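Local coordinates for 2-hydroxyisobutanoyl-CoA mutase large subunit (Aquincola tertiaricarbonis, PDB 4R3U), which supplies the substrate-binding half of a cobalamin-dependent mutase that interconverts 2-hydroxyisobutyryl-CoA and (S)-3-hydroxybutyryl-CoA, at residues L193-G198 with L546-A551; D526-V531 with M540-E545. One frame throughout, in Å; residues are numbered along the deposited sequence.

Contact 1: L193-G198 with L546-A551; sequences LGEKRG and LVKAGA
E195 and K548 reach for each other between the C-terminal ends of two helices, and a single salt bridge joins them: NZ of K548 donates to OE2 of E195 at 2.7 Å. The two side chains lie roughly perpendicular. The ammonium group does not lie in the plane of the carboxylate but comes from above it, 53° out, which suggests that charge attraction matters more here than a directed hydrogen bond. CE of K548 follows its nitrogen in, 3.3 Å from OE2 of E195. In K548, CG stands opposite the carbonyl carbon (chi1 -88°) and the chain runs on extended, which carries NZ across to a partner that CB does not face; E195, also extended, already leaves its helix toward 546-551. Beside the bridge, the side chains of V547 and K548 touch A192 of helix 183-196. Both helices finish in Schellman motifs, with G198 and G550 at positive phi. Next to E195, K196 turns to another partner, a salt bridge to E162, while the E545 carboxylate makes a long, weak ion pair with K548 NZ. K548 is exposed and E195 partly so, and water probably screens the attraction; to the apolar packing between helix 183-196, in the TIM-barrel region, and helix 540-549 the pair adds one short ionic link at the surface.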
ATOM      1  N   LEU A 193       5.607  19.237 -35.331  1.00 37.68           N
ATOM      2  CA  LEU A 193       6.558  18.122 -35.177  1.00 38.07           C
ATOM      3  C   LEU A 193       6.050  16.834 -35.876  1.00 41.57           C
ATOM      4  O   LEU A 193       6.812  16.191 -36.593  1.00 40.78           O
ATOM      5  CB  LEU A 193       6.881  17.861 -33.681  1.00 36.44           C
ATOM      6  CG  LEU A 193       7.845  16.696 -33.355  1.00 40.25           C
ATOM      7  CD1 LEU A 193       9.243  16.932 -33.900  1.00 40.97           C
ATOM      8  CD2 LEU A 193       7.943  16.472 -31.882  1.00 39.62           C
ATOM      9  N   GLY A 194       4.777  16.505 -35.660  1.00 39.42           N
ATOM     10  CA  GLY A 194       4.104  15.354 -36.248  1.00 40.68           C
ATOM     11  C   GLY A 194       4.105  15.408 -37.752  1.00 46.75           C
ATOM     12  O   GLY A 194       4.373  14.394 -38.399  1.00 48.37           O
ATOM     13  N   GLU A 195       3.870  16.615 -38.316  1.00 44.26           N
ATOM     14  CA  GLU A 195       3.893  16.865 -39.756  1.00 46.21           C
ATOM     15  C   GLU A 195       5.309  16.670 -40.311  1.00 50.72           C
ATOM     16  O   GLU A 195       5.488  15.934 -41.290  1.00 52.35           O
ATOM     17  CB  GLU A 195       3.342  18.268 -40.085  1.00 48.46           C
ATOM     18  CG  GLU A 195       1.820  18.342 -40.027  1.00 62.86           C
ATOM     19  CD  GLU A 195       1.163  19.709 -40.154  1.00 84.25           C
ATOM     20  OE1 GLU A 195       0.022  19.767 -40.669  1.00 79.14           O
ATOM     21  OE2 GLU A 195       1.755  20.710 -39.691  1.00 74.33           O
ATOM     22  N   LYS A 196       6.318  17.297 -39.650  1.00 45.43           N
ATOM     23  CA  LYS A 196       7.742  17.222 -39.990  1.00 44.84           C
ATOM     24  C   LYS A 196       8.210  15.759 -40.039  1.00 48.84           C
ATOM     25  O   LYS A 196       8.994  15.380 -40.901  1.00 50.44           O
ATOM     26  CB  LYS A 196       8.565  18.018 -38.959  1.00 44.23           C
ATOM     27  CG  LYS A 196       9.986  18.307 -39.407  1.00 53.65           C
ATOM     28  CD  LYS A 196      10.602  19.491 -38.692  1.00 60.67           C
ATOM     29  CE  LYS A 196      12.037  19.693 -39.123  1.00 66.07           C
ATOM     30  NZ  LYS A 196      12.648  20.880 -38.480  1.00 72.92           N
ATOM     31  N   ARG A 197       7.693  14.942 -39.129  1.00 44.33           N
ATOM     32  CA  ARG A 197       8.033  13.539 -38.988  1.00 44.64           C
ATOM     33  C   ARG A 197       7.320  12.623 -39.928  1.00 48.89           C
ATOM     34  O   ARG A 197       7.662  11.446 -39.975  1.00 48.34           O
ATOM     35  CB  ARG A 197       7.816  13.088 -37.546  1.00 42.42           C
ATOM     36  CG  ARG A 197       8.862  13.642 -36.651  1.00 40.07           C
ATOM     37  CD  ARG A 197       8.962  12.726 -35.519  1.00 40.31           C
ATOM     38  NE  ARG A 197       9.905  13.209 -34.529  1.00 49.42           N
ATOM     39  CZ  ARG A 197      10.012  12.684 -33.320  1.00 49.42           C
ATOM     40  NH1 ARG A 197       9.236  11.667 -32.960  1.00 36.07           N
ATOM     41  NH2 ARG A 197      10.905  13.156 -32.467  1.00 34.41           N
ATOM     42  N   GLY A 198       6.326  13.148 -40.637  1.00 47.29           N
ATOM     43  CA  GLY A 198       5.560  12.401 -41.624  1.00 48.82           C
ATOM     44  C   GLY A 198       4.507  11.503 -41.022  1.00 51.27           C
ATOM     45  O   GLY A 198       4.106  10.512 -41.647  1.00 51.91           O
ATOM     46  N   LEU A 546       3.526  29.749 -37.418  1.00 36.32           N
ATOM     47  CA  LEU A 546       4.459  30.559 -36.646  1.00 35.58           C
ATOM     48  C   LEU A 546       5.601  29.743 -36.035  1.00 39.65           C
ATOM     49  O   LEU A 546       6.765  30.035 -36.316  1.00 41.06           O
ATOM     50  CB  LEU A 546       3.716  31.344 -35.557  1.00 34.13           C
ATOM     51  CG  LEU A 546       3.117  32.691 -35.985  1.00 38.23           C
ATOM     52  CD1 LEU A 546       2.045  33.133 -35.003  1.00 36.68           C
ATOM     53  CD2 LEU A 546       4.206  33.757 -36.140  1.00 37.71           C
ATOM     54  N   VAL A 547       5.276  28.739 -35.202  1.00 33.48           N
ATOM     55  CA  VAL A 547       6.256  27.821 -34.573  1.00 31.78           C
ATOM     56  C   VAL A 547       7.192  27.156 -35.625  1.00 39.33           C
ATOM     57  O   VAL A 547       8.417  27.112 -35.418  1.00 39.80           O
ATOM     58  CB  VAL A 547       5.629  26.810 -33.566  1.00 31.61           C
ATOM     59  CG1 VAL A 547       4.850  27.541 -32.475  1.00 29.67           C
ATOM     60  CG2 VAL A 547       4.757  25.762 -34.250  1.00 31.60           C
ATOM     61  N   LYS A 548       6.607  26.743 -36.790  1.00 35.90           N
ATOM     62  CA  LYS A 548       7.311  26.164 -37.937  1.00 37.02           C
ATOM     63  C   LYS A 548       8.319  27.166 -38.471  1.00 45.55           C
ATOM     64  O   LYS A 548       9.467  26.794 -38.753  1.00 47.17           O
ATOM     65  CB  LYS A 548       6.325  25.797 -39.064  1.00 38.27           C
ATOM     66  CG  LYS A 548       5.753  24.403 -38.949  1.00 41.87           C
ATOM     67  CD  LYS A 548       4.567  24.201 -39.857  1.00 51.69           C
ATOM     68  CE  LYS A 548       4.286  22.733 -40.101  1.00 62.48           C
ATOM     69  NZ  LYS A 548       3.181  22.541 -41.088  1.00 69.02           N
ATOM     70  N   ALA A 549       7.888  28.445 -38.597  1.00 42.40           N
ATOM     71  CA  ALA A 549       8.691  29.528 -39.148  1.00 43.58           C
ATOM     72  C   ALA A 549       9.873  29.974 -38.255  1.00 48.41           C
ATOM     73  O   ALA A 549      10.738  30.733 -38.705  1.00 51.30           O
ATOM     74  CB  ALA A 549       7.787  30.700 -39.514  1.00 44.94           C
ATOM     75  N   GLY A 550       9.907  29.478 -37.028  1.00 43.29           N
ATOM     76  CA  GLY A 550      10.951  29.789 -36.059  1.00 42.48           C
ATOM     77  C   GLY A 550      10.550  30.761 -34.960  1.00 44.11           C
ATOM     78  O   GLY A 550      11.420  31.277 -34.249  1.00 41.54           O
ATOM     79  N   ALA A 551       9.225  31.010 -34.798  1.00 39.47           N
ATOM     80  CA  ALA A 551       8.720  31.888 -33.739  1.00 36.68           C
ATOM     81  C   ALA A 551       8.890  31.194 -32.393  1.00 36.93           C
ATOM     82  O   ALA A 551       8.756  29.962 -32.278  1.00 33.28           O
ATOM     83  CB  ALA A 551       7.244  32.197 -33.963  1.00 37.58           C
TER

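Contact 2: D526-V531 with M540-E545; sequences DQLVAV and MPLTIE
L542 reaches from helix 540-549 into the facing side of helix 518-532, touching Q527, L528 and V531. Its CB lies 4.0 Å from CD1 of L528, the side chains of the two leucines running alongside each other, oppositely directed. With CG anti to the backbone N (chi1 -162°), the fork is sent toward helix 518-532, CG itself staying near the same L528 methyl. At the fork the branches part: CD1 comes to 3.8 Å from NE2 of Q527, whereas CD2 goes deepest, to 3.4 Å from CB of Q527 and equally near the backbone N of L528. CG2 of V531 closes on CD2 of L542 at 4.0 Å. Beside this, CD1 of L528 also meets the hydroxyl of T543, whose OG1 is hydrogen-bonded to O of L539, four residues earlier. L528 also packs on I556 and L560 of helix 553-564. The axes of 526-531 and 540-545 come within 10.0 Å, at 167°, close to antiparallel, and a short connection joins the two helices: the arrangement is that of an antiparallel helical hairpin.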
ATOM      1  N   ASP A 526       1.585  39.758 -36.994  1.00 45.84           N
ATOM      2  CA  ASP A 526       0.603  40.796 -37.291  1.00 47.14           C
ATOM      3  C   ASP A 526      -0.695  40.143 -37.782  1.00 51.06           C
ATOM      4  O   ASP A 526      -1.779  40.673 -37.531  1.00 51.74           O
ATOM      5  CB  ASP A 526       1.128  41.778 -38.349  1.00 51.31           C
ATOM      6  CG  ASP A 526       2.267  42.699 -37.945  1.00 64.33           C
ATOM      7  OD1 ASP A 526       2.542  42.812 -36.730  1.00 61.91           O
ATOM      8  OD2 ASP A 526       2.844  43.359 -38.847  1.00 77.22           O
ATOM      9  N   GLN A 527      -0.581  38.993 -38.482  1.00 45.76           N
ATOM     10  CA  GLN A 527      -1.744  38.240 -38.944  1.00 45.64           C
ATOM     11  C   GLN A 527      -2.419  37.613 -37.717  1.00 48.53           C
ATOM     12  O   GLN A 527      -3.642  37.587 -37.648  1.00 50.04           O
ATOM     13  CB  GLN A 527      -1.348  37.140 -39.931  1.00 47.33           C
ATOM     14  CG  GLN A 527      -0.983  37.584 -41.330  1.00 59.64           C
ATOM     15  CD  GLN A 527      -0.200  36.500 -42.032  1.00 79.30           C
ATOM     16  OE1 GLN A 527       0.955  36.693 -42.422  1.00 79.17           O
ATOM     17  NE2 GLN A 527      -0.789  35.314 -42.173  1.00 66.70           N
ATOM     18  N   LEU A 528      -1.633  37.126 -36.749  1.00 42.40           N
ATOM     19  CA  LEU A 528      -2.160  36.528 -35.518  1.00 40.63           C
ATOM     20  C   LEU A 528      -3.048  37.491 -34.692  1.00 43.56           C
ATOM     21  O   LEU A 528      -4.105  37.077 -34.213  1.00 42.87           O
ATOM     22  CB  LEU A 528      -1.048  35.894 -34.673  1.00 38.41           C
ATOM     23  CG  LEU A 528      -1.509  34.929 -33.599  1.00 40.23           C
ATOM     24  CD1 LEU A 528      -1.927  33.572 -34.205  1.00 39.54           C
ATOM     25  CD2 LEU A 528      -0.436  34.774 -32.551  1.00 41.01           C
ATOM     26  N   VAL A 529      -2.637  38.759 -34.571  1.00 40.28           N
ATOM     27  CA  VAL A 529      -3.394  39.820 -33.903  1.00 40.81           C
ATOM     28  C   VAL A 529      -4.787  39.973 -34.593  1.00 48.28           C
ATOM     29  O   VAL A 529      -5.805  40.085 -33.906  1.00 49.48           O
ATOM     30  CB  VAL A 529      -2.584  41.151 -33.921  1.00 44.78           C
ATOM     31  CG1 VAL A 529      -3.482  42.369 -33.680  1.00 45.31           C
ATOM     32  CG2 VAL A 529      -1.442  41.105 -32.916  1.00 42.80           C
ATOM     33  N   ALA A 530      -4.812  39.955 -35.939  1.00 44.84           N
ATOM     34  CA  ALA A 530      -6.033  40.074 -36.736  1.00 46.48           C
ATOM     35  C   ALA A 530      -6.985  38.877 -36.514  1.00 50.90           C
ATOM     36  O   ALA A 530      -8.206  39.066 -36.449  1.00 52.89           O
ATOM     37  CB  ALA A 530      -5.685  40.210 -38.208  1.00 48.94           C
ATOM     38  N   VAL A 531      -6.416  37.662 -36.385  1.00 44.02           N
ATOM     39  CA  VAL A 531      -7.132  36.419 -36.114  1.00 42.88           C
ATOM     40  C   VAL A 531      -7.656  36.484 -34.676  1.00 47.30           C
ATOM     41  O   VAL A 531      -8.806  36.102 -34.443  1.00 49.73           O
ATOM     42  CB  VAL A 531      -6.225  35.180 -36.340  1.00 44.90           C
ATOM     43  CG1 VAL A 531      -6.892  33.893 -35.862  1.00 43.29           C
ATOM     44  CG2 VAL A 531      -5.815  35.063 -37.803  1.00 46.41           C
ATOM     45  N   MET A 540      -5.326  28.384 -33.779  1.00 39.00           N
ATOM     46  CA  MET A 540      -4.480  27.219 -34.053  1.00 37.92           C
ATOM     47  C   MET A 540      -3.742  27.157 -35.390  1.00 42.54           C
ATOM     48  O   MET A 540      -2.517  27.020 -35.351  1.00 43.00           O
ATOM     49  CB  MET A 540      -5.174  25.901 -33.701  1.00 39.40           C
ATOM     50  CG  MET A 540      -5.326  25.686 -32.197  1.00 40.75           C
ATOM     51  SD  MET A 540      -3.770  25.678 -31.284  1.00 43.06           S
ATOM     52  CE  MET A 540      -2.884  24.348 -32.115  1.00 39.82           C
ATOM     53  N   PRO A 541      -4.418  27.267 -36.564  1.00 38.51           N
ATOM     54  CA  PRO A 541      -3.686  27.180 -37.847  1.00 38.86           C
ATOM     55  C   PRO A 541      -2.470  28.089 -38.004  1.00 42.14           C
ATOM     56  O   PRO A 541      -1.420  27.623 -38.451  1.00 42.45           O
ATOM     57  CB  PRO A 541      -4.762  27.485 -38.889  1.00 41.45           C
ATOM     58  CG  PRO A 541      -6.017  27.116 -38.247  1.00 45.12           C
ATOM     59  CD  PRO A 541      -5.872  27.431 -36.803  1.00 39.50           C
ATOM     60  N   LEU A 542      -2.610  29.373 -37.633  1.00 37.32           N
ATOM     61  CA  LEU A 542      -1.536  30.357 -37.747  1.00 36.64           C
ATOM     62  C   LEU A 542      -0.427  30.177 -36.732  1.00 40.05           C
ATOM     63  O   LEU A 542       0.714  30.478 -37.067  1.00 39.76           O
ATOM     64  CB  LEU A 542      -2.088  31.793 -37.757  1.00 36.43           C
ATOM     65  CG  LEU A 542      -1.197  32.912 -38.268  1.00 39.10           C
ATOM     66  CD1 LEU A 542      -0.555  32.564 -39.590  1.00 38.68           C
ATOM     67  CD2 LEU A 542      -1.991  34.143 -38.415  1.00 41.22           C
ATOM     68  N   THR A 543      -0.750  29.700 -35.501  1.00 36.08           N
ATOM     69  CA  THR A 543       0.243  29.414 -34.459  1.00 34.52           C
ATOM     70  C   THR A 543       1.115  28.221 -34.941  1.00 42.77           C
ATOM     71  O   THR A 543       2.327  28.223 -34.689  1.00 43.98           O
ATOM     72  CB  THR A 543      -0.405  29.158 -33.088  1.00 35.91           C
ATOM     73  OG1 THR A 543      -1.385  30.150 -32.810  1.00 32.95           O
ATOM     74  CG2 THR A 543       0.615  29.141 -31.952  1.00 32.98           C
ATOM     75  N   ILE A 544       0.510  27.236 -35.669  1.00 39.82           N
ATOM     76  CA  ILE A 544       1.237  26.105 -36.276  1.00 38.88           C
ATOM     77  C   ILE A 544       2.256  26.658 -37.308  1.00 42.44           C
ATOM     78  O   ILE A 544       3.425  26.268 -37.267  1.00 42.36           O
ATOM     79  CB  ILE A 544       0.316  24.964 -36.851  1.00 41.93           C
ATOM     80  CG1 ILE A 544      -0.597  24.359 -35.759  1.00 40.52           C
ATOM     81  CG2 ILE A 544       1.149  23.838 -37.491  1.00 42.99           C
ATOM     82  CD1 ILE A 544      -1.860  23.664 -36.285  1.00 33.94           C
ATOM     83  N   GLU A 545       1.841  27.620 -38.163  1.00 38.59           N
ATOM     84  CA  GLU A 545       2.741  28.234 -39.145  1.00 39.13           C
ATOM     85  C   GLU A 545       3.863  29.047 -38.499  1.00 42.07           C
ATOM     86  O   GLU A 545       5.022  28.970 -38.924  1.00 43.07           O
ATOM     87  CB  GLU A 545       1.964  29.055 -40.172  1.00 42.58           C
ATOM     88  CG  GLU A 545       1.262  28.198 -41.220  1.00 57.91           C
ATOM     89  CD  GLU A 545       2.131  27.144 -41.889  1.00 84.04           C
ATOM     90  OE1 GLU A 545       3.152  27.528 -42.503  1.00 85.62           O
ATOM     91  OE2 GLU A 545       1.829  25.934 -41.738  1.00 72.66           O
TER

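In the fold
Both contacts use helix 540-549, which lies between helix 183-196 and helix 518-532: contact 1 links its C-terminal end to the former, contact 2 its N-terminal half to the latter. Contact 1 is a surface contact spanning some 350 residues of sequence and rests on one ion pair; contact 2, nested within that span, is partly buried, local and almost wholly apolar, with the larger interface. Their centres lie about 14 Å apart, and they meet where L546 packs on L528 and where the E195 carboxylate touches the I544 side chain. The ion pair thus sits where both partners meet solvent, while aliphatic packing joins the two hairpin helices.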